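Local coordinates for regulatory protein RecX (Lactobacillus reuteri, PDB 3D5L), which probably modulates the activity of the recombinase RecA and belongs to the RecX family of regulatory proteins built largely from three-helix units, at residues N19-D23 with G24-F28; R39-K42 with G43-L46; V118-M121 with I122-L126; Q176-R179 with R180-K184. All blocks are in the same frame, centred on the assembly; numbering follows the deposited sequence.

Contact 1. Residues N19-D23 with G24-F28; sequences NIYLD and GKYAF
A tight antiparallel beta hairpin joins Tyr21 to Tyr26 and Leu22 to Lys25 at the surface of the N-terminal sheet, where strand 25-31 folds back along strand 17-22. Leu22 and Lys25 form a hydrogen-bonded pair, Leu22 N reaching Lys25 O at 2.7 Å. Between them Asp23 and Gly24 make the two central positions of a type I' turn; a side chain at Gly24 would collide with the carbonyl oxygen of Asp23. Tyr21 and Tyr26, a non-hydrogen-bonded pair, form a T-shaped stack: the edge of Tyr26 points at the face of Tyr21, with centroids 5.8 Å apart and planes at 78°. Tyr26 carries its phenol toward Asn19 because CG lies anti to the backbone N (chi1 176°); its CB makes an off-centre CH-pi contact with the Tyr21 ring. Asn19 CB meets the rim of the Tyr26 ring, and a water donates to Asn19 OD1 while accepting from Tyr26 OH. Asn19 ND2 is hydrogen-bonded to Glu10 OE1 of strand 4-11. Lys8, on strand 4-11, makes a cation-pi contact with Tyr21. A serine in place of Tyr21 would probably leave the edge of Tyr26 without its aromatic face and deprive Lys8 of its pi partner. Farther from the turn the pairing slips by one residue in a classic beta bulge: Ala27 and Phe28 both face Ile20, whose O takes a bond from Ala27 N at 2.7 Å and a weak one from Phe28 N. On the sheet face bearing Ile20, Leu22 and Phe28, Leu22 CD1 packs 3.5 Å from Ala27 CB and 4.1 Å from Phe28 CE2.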
loop_
_atom_site.group_PDB
_atom_site.type_symbol
_atom_site.label_atom_id
_atom_site.label_comp_id
_atom_site.label_asym_id
_atom_site.label_seq_id
_atom_site.Cartn_x
_atom_site.Cartn_y
_atom_site.Cartn_z
ATOM N N ASN A 19 -25.609 19.590 2.799
ATOM C CA ASN A 19 -26.830 19.459 2.023
ATOM C C ASN A 19 -27.052 20.797 1.329
ATOM O O ASN A 19 -27.033 21.844 1.979
ATOM C CB ASN A 19 -28.030 19.136 2.925
ATOM C CG ASN A 19 -27.916 17.777 3.585
ATOM O OD1 ASN A 19 -27.517 16.802 2.952
ATOM N ND2 ASN A 19 -28.284 17.700 4.863
ATOM N N ILE A 20 -27.249 20.757 0.012
ATOM C CA ILE A 20 -27.468 21.970 -0.774
ATOM C C ILE A 20 -28.914 22.100 -1.240
ATOM O O ILE A 20 -29.485 21.175 -1.817
ATOM C CB ILE A 20 -26.536 22.019 -2.010
ATOM C CG1 ILE A 20 -25.107 22.357 -1.577
ATOM C CG2 ILE A 20 -27.009 23.081 -2.990
ATOM C CD1 ILE A 20 -24.510 21.384 -0.604
ATOM N N TYR A 21 -29.497 23.264 -0.974
ATOM C CA TYR A 21 -30.872 23.565 -1.354
ATOM C C TYR A 21 -30.889 24.590 -2.477
ATOM O O TYR A 21 -30.279 25.651 -2.370
ATOM C CB TYR A 21 -31.642 24.133 -0.161
ATOM C CG TYR A 21 -31.843 23.156 0.971
ATOM C CD1 TYR A 21 -33.097 22.608 1.235
ATOM C CD2 TYR A 21 -30.773 22.767 1.775
ATOM C CE1 TYR A 21 -33.280 21.690 2.280
ATOM C CE2 TYR A 21 -30.940 21.857 2.811
ATOM C CZ TYR A 21 -32.191 21.323 3.057
ATOM O OH TYR A 21 -32.335 20.404 4.074
ATOM N N LEU A 22 -31.590 24.267 -3.554
ATOM C CA LEU A 22 -31.695 25.180 -4.679
ATOM C C LEU A 22 -33.100 25.760 -4.712
ATOM O O LEU A 22 -34.088 25.022 -4.788
ATOM C CB LEU A 22 -31.390 24.454 -5.992
ATOM C CG LEU A 22 -29.930 24.023 -6.143
ATOM C CD1 LEU A 22 -29.760 23.139 -7.369
ATOM C CD2 LEU A 22 -29.057 25.257 -6.241
ATOM N N ASP A 23 -33.190 27.082 -4.615
ATOM C CA ASP A 23 -34.482 27.764 -4.655
ATOM C C ASP A 23 -35.451 27.242 -3.598
ATOM O O ASP A 23 -36.622 26.979 -3.891
ATOM C CB ASP A 23 -35.092 27.611 -6.050
ATOM C CG ASP A 23 -34.181 28.146 -7.140
ATOM O OD1 ASP A 23 -33.958 29.381 -7.187
ATOM O OD2 ASP A 23 -33.687 27.330 -7.950
ATOM N N GLY A 24 -34.949 27.090 -2.372
ATOM C CA GLY A 24 -35.772 26.622 -1.271
ATOM C C GLY A 24 -36.000 25.125 -1.149
ATOM O O GLY A 24 -36.722 24.698 -0.245
ATOM N N LYS A 25 -35.396 24.324 -2.025
ATOM C CA LYS A 25 -35.585 22.868 -1.980
ATOM C C LYS A 25 -34.280 22.066 -2.011
ATOM O O LYS A 25 -33.339 22.415 -2.733
ATOM C CB LYS A 25 -36.451 22.412 -3.157
ATOM C CG LYS A 25 -37.684 23.262 -3.415
ATOM C CD LYS A 25 -38.367 22.826 -4.706
ATOM C CE LYS A 25 -39.542 23.731 -5.072
ATOM N NZ LYS A 25 -40.147 23.322 -6.376
ATOM N N TYR A 26 -34.237 20.979 -1.245
ATOM C CA TYR A 26 -33.057 20.127 -1.204
ATOM C C TYR A 26 -32.712 19.643 -2.605
ATOM O O TYR A 26 -33.581 19.142 -3.325
ATOM C CB TYR A 26 -33.295 18.916 -0.309
ATOM C CG TYR A 26 -32.125 17.953 -0.308
ATOM C CD1 TYR A 26 -30.943 18.254 0.383
ATOM C CD2 TYR A 26 -32.180 16.769 -1.033
ATOM C CE1 TYR A 26 -29.848 17.399 0.340
ATOM C CE2 TYR A 26 -31.090 15.904 -1.083
ATOM C CZ TYR A 26 -29.931 16.224 -0.399
ATOM O OH TYR A 26 -28.855 15.372 -0.461
ATOM N N ALA A 27 -31.443 19.782 -2.985
ATOM C CA ALA A 27 -30.989 19.361 -4.310
ATOM C C ALA A 27 -29.955 18.232 -4.286
ATOM O O ALA A 27 -30.162 17.185 -4.901
ATOM C CB ALA A 27 -30.435 20.555 -5.072
ATOM N N PHE A 28 -28.841 18.428 -3.587
ATOM C CA PHE A 28 -27.818 17.383 -3.551
ATOM C C PHE A 28 -26.772 17.601 -2.471
ATOM O O PHE A 28 -26.659 18.694 -1.907
ATOM C CB PHE A 28 -27.142 17.265 -4.928
ATOM C CG PHE A 28 -26.513 18.536 -5.402
ATOM C CD1 PHE A 28 -25.239 18.898 -4.982
ATOM C CD2 PHE A 28 -27.200 19.382 -6.264
ATOM C CE1 PHE A 28 -24.659 20.085 -5.414
ATOM C CE2 PHE A 28 -26.631 20.569 -6.701
ATOM C CZ PHE A 28 -25.355 20.924 -6.276
HETATM O O HOH W 1 -27.995 14.206 1.711
#

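Contact 2. Residues R39-K42 with G43-L46; sequences RLMK and GTEL
Gly43 follows Lys42 at the corner of a tight turn, with a positive phi of 110° that would press any side chain against the carbonyl oxygen of Lys42. The chain reverses here, and Thr44 comes back to face Met41. Thr44 grips one acceptor twice: its N donates to Met41 O at 3.2 Å, nearly straight at the hydrogen (166°), and its OG1 donates to the same oxygen at 3.1 Å. Both donors stand above the same face of the Met41 carbonyl plane. The hydroxyl is turned back to this oxygen because OG1 sits beside the backbone N of Thr44, anti to its carbonyl carbon (chi1 -58°). Met41 CG approaches OG1 to 3.6 Å, and the two side chains cross at about a right angle. A valine in place of Thr44 would probably keep the backbone bond but leave Met41 O without its second donor and the turn less firmly closed. Leu46 points back toward the turn, its CD2 lying 4.3 Å from Leu40 CD2. These two leucines also meet Ile54 of helix 48-71, and Leu40 touches Ile6 of strand 4-11. Before the turn, Arg39 is the C-prime residue of the Schellman motif that ends helix 32-37. The 1-4 bond from Thr44 to Met41 then belongs to a type II beta turn, which leads the chain from that helix end into edge strand 45-46 of the antiparallel sheet.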
loop_
_atom_site.group_PDB
_atom_site.type_symbol
_atom_site.label_atom_id
_atom_site.label_comp_id
_atom_site.label_asym_id
_atom_site.label_seq_id
_atom_site.Cartn_x
_atom_site.Cartn_y
_atom_site.Cartn_z
ATOM N N ARG A 39 -16.650 26.398 -5.293
ATOM C CA ARG A 39 -16.993 27.696 -4.722
ATOM C C ARG A 39 -18.483 27.877 -4.413
ATOM O O ARG A 39 -19.040 28.955 -4.618
ATOM C CB ARG A 39 -16.533 28.795 -5.693
ATOM C CG ARG A 39 -15.020 28.951 -5.787
ATOM C CD ARG A 39 -14.567 29.649 -7.073
ATOM N NE ARG A 39 -14.372 28.704 -8.174
ATOM C CZ ARG A 39 -15.201 28.559 -9.203
ATOM N NH1 ARG A 39 -16.295 29.304 -9.291
ATOM N NH2 ARG A 39 -14.944 27.656 -10.141
ATOM N N LEU A 40 -19.115 26.833 -3.890
ATOM C CA LEU A 40 -20.537 26.877 -3.578
ATOM C C LEU A 40 -20.877 27.709 -2.336
ATOM O O LEU A 40 -20.185 27.636 -1.319
ATOM C CB LEU A 40 -21.058 25.444 -3.422
ATOM C CG LEU A 40 -20.693 24.525 -4.598
ATOM C CD1 LEU A 40 -21.210 23.127 -4.341
ATOM C CD2 LEU A 40 -21.274 25.080 -5.889
ATOM N N MET A 41 -21.944 28.503 -2.440
ATOM C CA MET A 41 -22.403 29.357 -1.345
ATOM C C MET A 41 -23.826 29.857 -1.626
ATOM O O MET A 41 -24.376 29.595 -2.693
ATOM C CB MET A 41 -21.451 30.544 -1.175
ATOM C CG MET A 41 -21.545 31.584 -2.281
ATOM S SD MET A 41 -20.023 32.558 -2.449
ATOM C CE MET A 41 -19.686 32.981 -0.736
ATOM N N LYS A 42 -24.418 30.568 -0.668
ATOM C CA LYS A 42 -25.778 31.097 -0.826
ATOM C C LYS A 42 -25.823 32.080 -1.990
ATOM O O LYS A 42 -25.189 33.133 -1.931
ATOM C CB LYS A 42 -26.239 31.832 0.442
ATOM C CG LYS A 42 -26.134 31.055 1.752
ATOM C CD LYS A 42 -27.008 29.808 1.770
ATOM C CE LYS A 42 -27.160 29.240 3.195
ATOM N NZ LYS A 42 -25.864 29.026 3.908
ATOM N N GLY A 43 -26.564 31.732 -3.042
ATOM C CA GLY A 43 -26.673 32.605 -4.198
ATOM C C GLY A 43 -25.999 32.131 -5.478
ATOM O O GLY A 43 -26.171 32.742 -6.537
ATOM N N THR A 44 -25.235 31.045 -5.401
ATOM C CA THR A 44 -24.547 30.521 -6.581
ATOM C C THR A 44 -25.515 29.948 -7.616
ATOM O O THR A 44 -26.412 29.180 -7.274
ATOM C CB THR A 44 -23.545 29.408 -6.196
ATOM O OG1 THR A 44 -22.593 29.920 -5.255
ATOM C CG2 THR A 44 -22.809 28.901 -7.428
ATOM N N GLU A 45 -25.327 30.331 -8.876
ATOM C CA GLU A 45 -26.164 29.831 -9.963
ATOM C C GLU A 45 -25.440 28.665 -10.636
ATOM O O GLU A 45 -24.217 28.701 -10.793
ATOM C CB GLU A 45 -26.425 30.927 -10.997
ATOM C CG GLU A 45 -27.102 32.161 -10.435
ATOM C CD GLU A 45 -27.598 33.101 -11.522
ATOM O OE1 GLU A 45 -28.118 34.181 -11.173
ATOM O OE2 GLU A 45 -27.477 32.758 -12.720
ATOM N N LEU A 46 -26.195 27.647 -11.052
ATOM C CA LEU A 46 -25.600 26.474 -11.677
ATOM C C LEU A 46 -26.340 25.928 -12.892
ATOM O O LEU A 46 -27.572 25.853 -12.897
ATOM C CB LEU A 46 -25.481 25.347 -10.647
ATOM C CG LEU A 46 -24.691 25.612 -9.366
ATOM C CD1 LEU A 46 -24.950 24.492 -8.365
ATOM C CD2 LEU A 46 -23.212 25.737 -9.697
#

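Contact 3. Residues V118-M121 with I122-L126; sequences VRTM and INTDL
Ile122 CD1 lies against one face of the Arg119 guanidinium, 4.1 Å from its plane and offset toward the rim. The arginine chain first leaves the helix and then doubles back, bent at chi2 and chi3 (44° and 48°), which brings NH1 within 3.7 Å of Ile122 CG2. Asn123 ND2 sits at the edge of the same guanidinium, near its plane, while Asn123 OD1 comes 3.7 Å from Arg119 CD; amide and guanidinium planes are 66° apart. Ile122 CD1 also touches Val118 CG1 at 3.9 Å, so the tip of the isoleucine meets both the valine one helical turn back and the arginine's guanidinium. Ile122 N to Val118 O and Asn123 N to Arg119 O are i to i+4 helical bonds. Toward the C-terminal end the pattern becomes less even. Thr124 N makes weak bonds to both Thr120 O and Met121 O, and Asp125 N still reaches Met121 O at 2.7 Å. Met121 and Asp125 run side by side, pointing the same way, with SD 3.5 Å from OD2. Asp125 OD1 in turn accepts from Leu126 N on its anti lone pair, tying the carboxylate to the chain leaving the helix. Around this end of helix 110-124, within the second three-helix domain of RecX, Val118 and Met121 pack on Ile132 of helix 129-138, while Ile122 meets Val157 and Leu126 meets Leu161 of helix 155-172.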
loop_
_atom_site.group_PDB
_atom_site.type_symbol
_atom_site.label_atom_id
_atom_site.label_comp_id
_atom_site.label_asym_id
_atom_site.label_seq_id
_atom_site.Cartn_x
_atom_site.Cartn_y
_atom_site.Cartn_z
ATOM N N VAL A 118 11.059 -5.312 5.465
ATOM C CA VAL A 118 12.320 -6.016 5.671
ATOM C C VAL A 118 12.605 -6.158 7.160
ATOM O O VAL A 118 12.916 -7.252 7.632
ATOM C CB VAL A 118 13.490 -5.300 4.957
ATOM C CG1 VAL A 118 14.815 -5.921 5.363
ATOM C CG2 VAL A 118 13.314 -5.429 3.443
ATOM N N ARG A 119 12.478 -5.060 7.901
ATOM C CA ARG A 119 12.703 -5.086 9.336
ATOM C C ARG A 119 11.837 -6.160 10.008
ATOM O O ARG A 119 12.324 -6.948 10.816
ATOM C CB ARG A 119 12.395 -3.710 9.936
ATOM C CG ARG A 119 12.485 -3.647 11.453
ATOM C CD ARG A 119 13.719 -4.365 11.953
ATOM N NE ARG A 119 14.905 -3.973 11.201
ATOM C CZ ARG A 119 16.133 -4.414 11.455
ATOM N NH1 ARG A 119 16.343 -5.270 12.451
ATOM N NH2 ARG A 119 17.148 -3.998 10.707
ATOM N N THR A 120 10.552 -6.194 9.672
ATOM C CA THR A 120 9.655 -7.185 10.254
ATOM C C THR A 120 10.093 -8.599 9.864
ATOM O O THR A 120 9.982 -9.517 10.667
ATOM C CB THR A 120 8.199 -6.994 9.785
ATOM O OG1 THR A 120 7.731 -5.693 10.158
ATOM C CG2 THR A 120 7.301 -8.036 10.430
ATOM N N MET A 121 10.573 -8.776 8.630
ATOM C CA MET A 121 11.021 -10.093 8.184
ATOM C C MET A 121 12.238 -10.508 9.003
ATOM O O MET A 121 12.366 -11.649 9.437
ATOM C CB MET A 121 11.393 -10.075 6.696
ATOM C CG MET A 121 10.199 -10.117 5.727
ATOM S SD MET A 121 8.988 -11.432 6.107
ATOM C CE MET A 121 7.623 -10.437 6.741
ATOM N N ILE A 122 13.139 -9.564 9.219
ATOM C CA ILE A 122 14.327 -9.847 10.000
ATOM C C ILE A 122 13.984 -10.233 11.451
ATOM O O ILE A 122 14.695 -11.020 12.079
ATOM C CB ILE A 122 15.258 -8.635 9.966
ATOM C CG1 ILE A 122 15.912 -8.566 8.588
ATOM C CG2 ILE A 122 16.298 -8.725 11.078
ATOM C CD1 ILE A 122 16.823 -7.374 8.392
ATOM N N ASN A 123 12.874 -9.697 11.958
ATOM C CA ASN A 123 12.414 -9.950 13.321
ATOM C C ASN A 123 11.556 -11.203 13.514
ATOM O O ASN A 123 11.462 -11.719 14.622
ATOM C CB ASN A 123 11.577 -8.765 13.814
ATOM C CG ASN A 123 12.408 -7.564 14.213
ATOM O OD1 ASN A 123 11.861 -6.481 14.420
ATOM N ND2 ASN A 123 13.720 -7.742 14.342
ATOM N N THR A 124 10.919 -11.682 12.451
ATOM C CA THR A 124 10.024 -12.822 12.579
ATOM C C THR A 124 10.191 -13.923 11.533
ATOM O O THR A 124 9.441 -14.902 11.544
ATOM C CB THR A 124 8.545 -12.353 12.504
ATOM O OG1 THR A 124 8.270 -11.871 11.180
ATOM C CG2 THR A 124 8.269 -11.226 13.512
ATOM N N ASP A 125 11.162 -13.785 10.641
ATOM C CA ASP A 125 11.321 -14.782 9.593
ATOM C C ASP A 125 12.745 -15.231 9.288
ATOM O O ASP A 125 13.715 -14.690 9.813
ATOM C CB ASP A 125 10.692 -14.249 8.312
ATOM C CG ASP A 125 9.574 -15.121 7.809
ATOM O OD1 ASP A 125 9.774 -16.359 7.738
ATOM O OD2 ASP A 125 8.500 -14.563 7.479
ATOM N N LEU A 126 12.851 -16.227 8.412
ATOM C CA LEU A 126 14.144 -16.766 8.007
ATOM C C LEU A 126 14.283 -16.787 6.482
ATOM O O LEU A 126 14.826 -17.730 5.895
ATOM C CB LEU A 126 14.330 -18.168 8.593
ATOM C CG LEU A 126 14.318 -18.223 10.126
ATOM C CD1 LEU A 126 14.514 -19.664 10.605
ATOM C CD2 LEU A 126 15.419 -17.321 10.676
#

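Contact 4. Residues Q176-R179 with R180-K184; sequences QPER and RREQK
Gln176 directs its side chain at the first turn of the helix that follows, its OE1 coming 3.7 Å from Arg180 CB and the two side chains crossing at about a right angle. Its backbone O accepts from a water that in turn accepts from Arg181 NH1, a bridge across the start of the helix; Phe170 O holds the NH2 of the same guanidinium. Pro177 O receives Arg181 N at 2.8 Å, almost in line with the carbonyl bond, and Pro177 CG rests 4.0 Å from Arg180 CD as the two side chains point the same way. Glu178 runs beside Glu182, although the placing of the Glu182 chain is doubtful. Arg179 extends from CG to NE and lays its guanidinium against the Gln183 amide: the planes are 29° apart and stacked, with Gln183 OE1 3.5 Å above one face, toward the rim, though the exact placing of the glutamine chain is less sure. The i to i+4 bond from Arg181 N to Pro177 O marks the opening turn of an alpha helix, here helix 178-191 in the third three-helix domain of RecX.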
loop_
_atom_site.group_PDB
_atom_site.type_symbol
_atom_site.label_atom_id
_atom_site.label_comp_id
_atom_site.label_asym_id
_atom_site.label_seq_id
_atom_site.Cartn_x
_atom_site.Cartn_y
_atom_site.Cartn_z
ATOM N N GLN A 176 18.658 -38.310 5.862
ATOM C CA GLN A 176 19.412 -38.488 4.618
ATOM C C GLN A 176 20.918 -38.618 4.824
ATOM O O GLN A 176 21.464 -38.112 5.798
ATOM C CB GLN A 176 19.117 -37.318 3.671
ATOM C CG GLN A 176 17.654 -37.238 3.269
ATOM C CD GLN A 176 17.368 -36.117 2.299
ATOM O OE1 GLN A 176 18.265 -35.656 1.587
ATOM N NE2 GLN A 176 16.115 -35.684 2.243
ATOM N N PRO A 177 21.605 -39.321 3.908
ATOM C CA PRO A 177 23.060 -39.518 3.985
ATOM C C PRO A 177 23.878 -38.232 3.759
ATOM O O PRO A 177 23.397 -37.281 3.152
ATOM C CB PRO A 177 23.322 -40.568 2.905
ATOM C CG PRO A 177 22.234 -40.305 1.900
ATOM C CD PRO A 177 21.030 -40.065 2.771
ATOM N N GLU A 178 25.110 -38.239 4.267
ATOM C CA GLU A 178 26.074 -37.140 4.178
ATOM C C GLU A 178 25.901 -36.148 3.042
ATOM O O GLU A 178 25.472 -35.022 3.252
ATOM C CB GLU A 178 27.490 -37.703 4.079
ATOM C CG GLU A 178 27.899 -38.637 5.199
ATOM C CD GLU A 178 27.942 -37.944 6.540
ATOM O OE1 GLU A 178 28.596 -38.480 7.463
ATOM O OE2 GLU A 178 27.321 -36.863 6.669
ATOM N N ARG A 179 26.264 -36.583 1.839
ATOM C CA ARG A 179 26.205 -35.758 0.638
ATOM C C ARG A 179 24.817 -35.220 0.300
ATOM O O ARG A 179 24.670 -34.054 -0.081
ATOM C CB ARG A 179 26.775 -36.541 -0.560
ATOM C CG ARG A 179 26.808 -35.749 -1.865
ATOM C CD ARG A 179 27.772 -36.359 -2.892
ATOM N NE ARG A 179 27.555 -35.813 -4.230
ATOM C CZ ARG A 179 27.920 -34.593 -4.620
ATOM N NH1 ARG A 179 28.538 -33.777 -3.781
ATOM N NH2 ARG A 179 27.643 -34.178 -5.851
ATOM N N ARG A 180 23.796 -36.057 0.432
ATOM C CA ARG A 180 22.445 -35.600 0.124
ATOM C C ARG A 180 21.955 -34.615 1.156
ATOM O O ARG A 180 21.273 -33.650 0.822
ATOM C CB ARG A 180 21.458 -36.762 0.075
ATOM C CG ARG A 180 21.430 -37.504 -1.235
ATOM C CD ARG A 180 20.391 -38.608 -1.183
ATOM N NE ARG A 180 20.357 -39.389 -2.415
ATOM C CZ ARG A 180 20.091 -38.885 -3.617
ATOM N NH1 ARG A 180 19.840 -37.585 -3.757
ATOM N NH2 ARG A 180 20.056 -39.687 -4.678
ATOM N N ARG A 181 22.310 -34.862 2.408
ATOM C CA ARG A 181 21.868 -34.014 3.500
ATOM C C ARG A 181 22.395 -32.600 3.350
ATOM O O ARG A 181 21.637 -31.639 3.460
ATOM C CB ARG A 181 22.327 -34.599 4.826
ATOM C CG ARG A 181 21.676 -33.982 6.040
ATOM C CD ARG A 181 22.277 -34.594 7.279
ATOM N NE ARG A 181 21.661 -34.087 8.491
ATOM C CZ ARG A 181 22.055 -34.418 9.717
ATOM N NH1 ARG A 181 23.071 -35.259 9.877
ATOM N NH2 ARG A 181 21.439 -33.905 10.778
ATOM N N GLU A 182 23.693 -32.482 3.092
ATOM C CA GLU A 182 24.324 -31.184 2.926
ATOM C C GLU A 182 23.742 -30.447 1.709
ATOM O O GLU A 182 23.334 -29.292 1.824
ATOM C CB GLU A 182 25.843 -31.335 2.760
ATOM C CG GLU A 182 26.493 -32.469 3.561
ATOM C CD GLU A 182 26.422 -32.296 5.077
ATOM O OE1 GLU A 182 26.853 -31.233 5.578
ATOM O OE2 GLU A 182 25.951 -33.234 5.773
ATOM N N GLN A 183 23.698 -31.109 0.554
ATOM C CA GLN A 183 23.172 -30.478 -0.659
ATOM C C GLN A 183 21.774 -29.910 -0.430
ATOM O O GLN A 183 21.465 -28.804 -0.869
ATOM C CB GLN A 183 23.114 -31.475 -1.822
ATOM C CG GLN A 183 24.435 -32.135 -2.179
ATOM C CD GLN A 183 24.336 -32.966 -3.451
ATOM O OE1 GLN A 183 24.755 -32.529 -4.526
ATOM N NE2 GLN A 183 23.762 -34.166 -3.339
ATOM N N LYS A 184 20.930 -30.681 0.245
ATOM C CA LYS A 184 19.559 -30.274 0.543
ATOM C C LYS A 184 19.554 -28.958 1.340
ATOM O O LYS A 184 18.665 -28.121 1.178
ATOM C CB LYS A 184 18.864 -31.375 1.354
ATOM C CG LYS A 184 17.359 -31.293 1.353
ATOM C CD LYS A 184 16.809 -31.549 -0.036
ATOM C CE LYS A 184 15.300 -31.318 -0.084
ATOM N NZ LYS A 184 14.763 -31.633 -1.438
HETATM O O HOH W 2 23.263 -37.477 7.716
#

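Overall arrangement
Contacts 1 and 2 share the N-terminal antiparallel sheet and touch directly, Phe28 CZ lying 4.2 Å from Leu46 CD1, with centres about 11 Å apart. Contact 1 is a surface hairpin held by strand pairing and aromatic rings; contact 2 is partly buried, its polar turn backed by leucines. Contacts 3 and 4 are surface contacts within single helices of different three-helix domains, with centres about 28 Å apart on the other side of the chain's centre. Contact 3, at a helix C-terminal end, mixes apolar and polar overlaps, whereas contact 4, at a helix start, is almost wholly polar. About 79 Å separates the centres of contacts 1 and 4, reflecting the elongated chain.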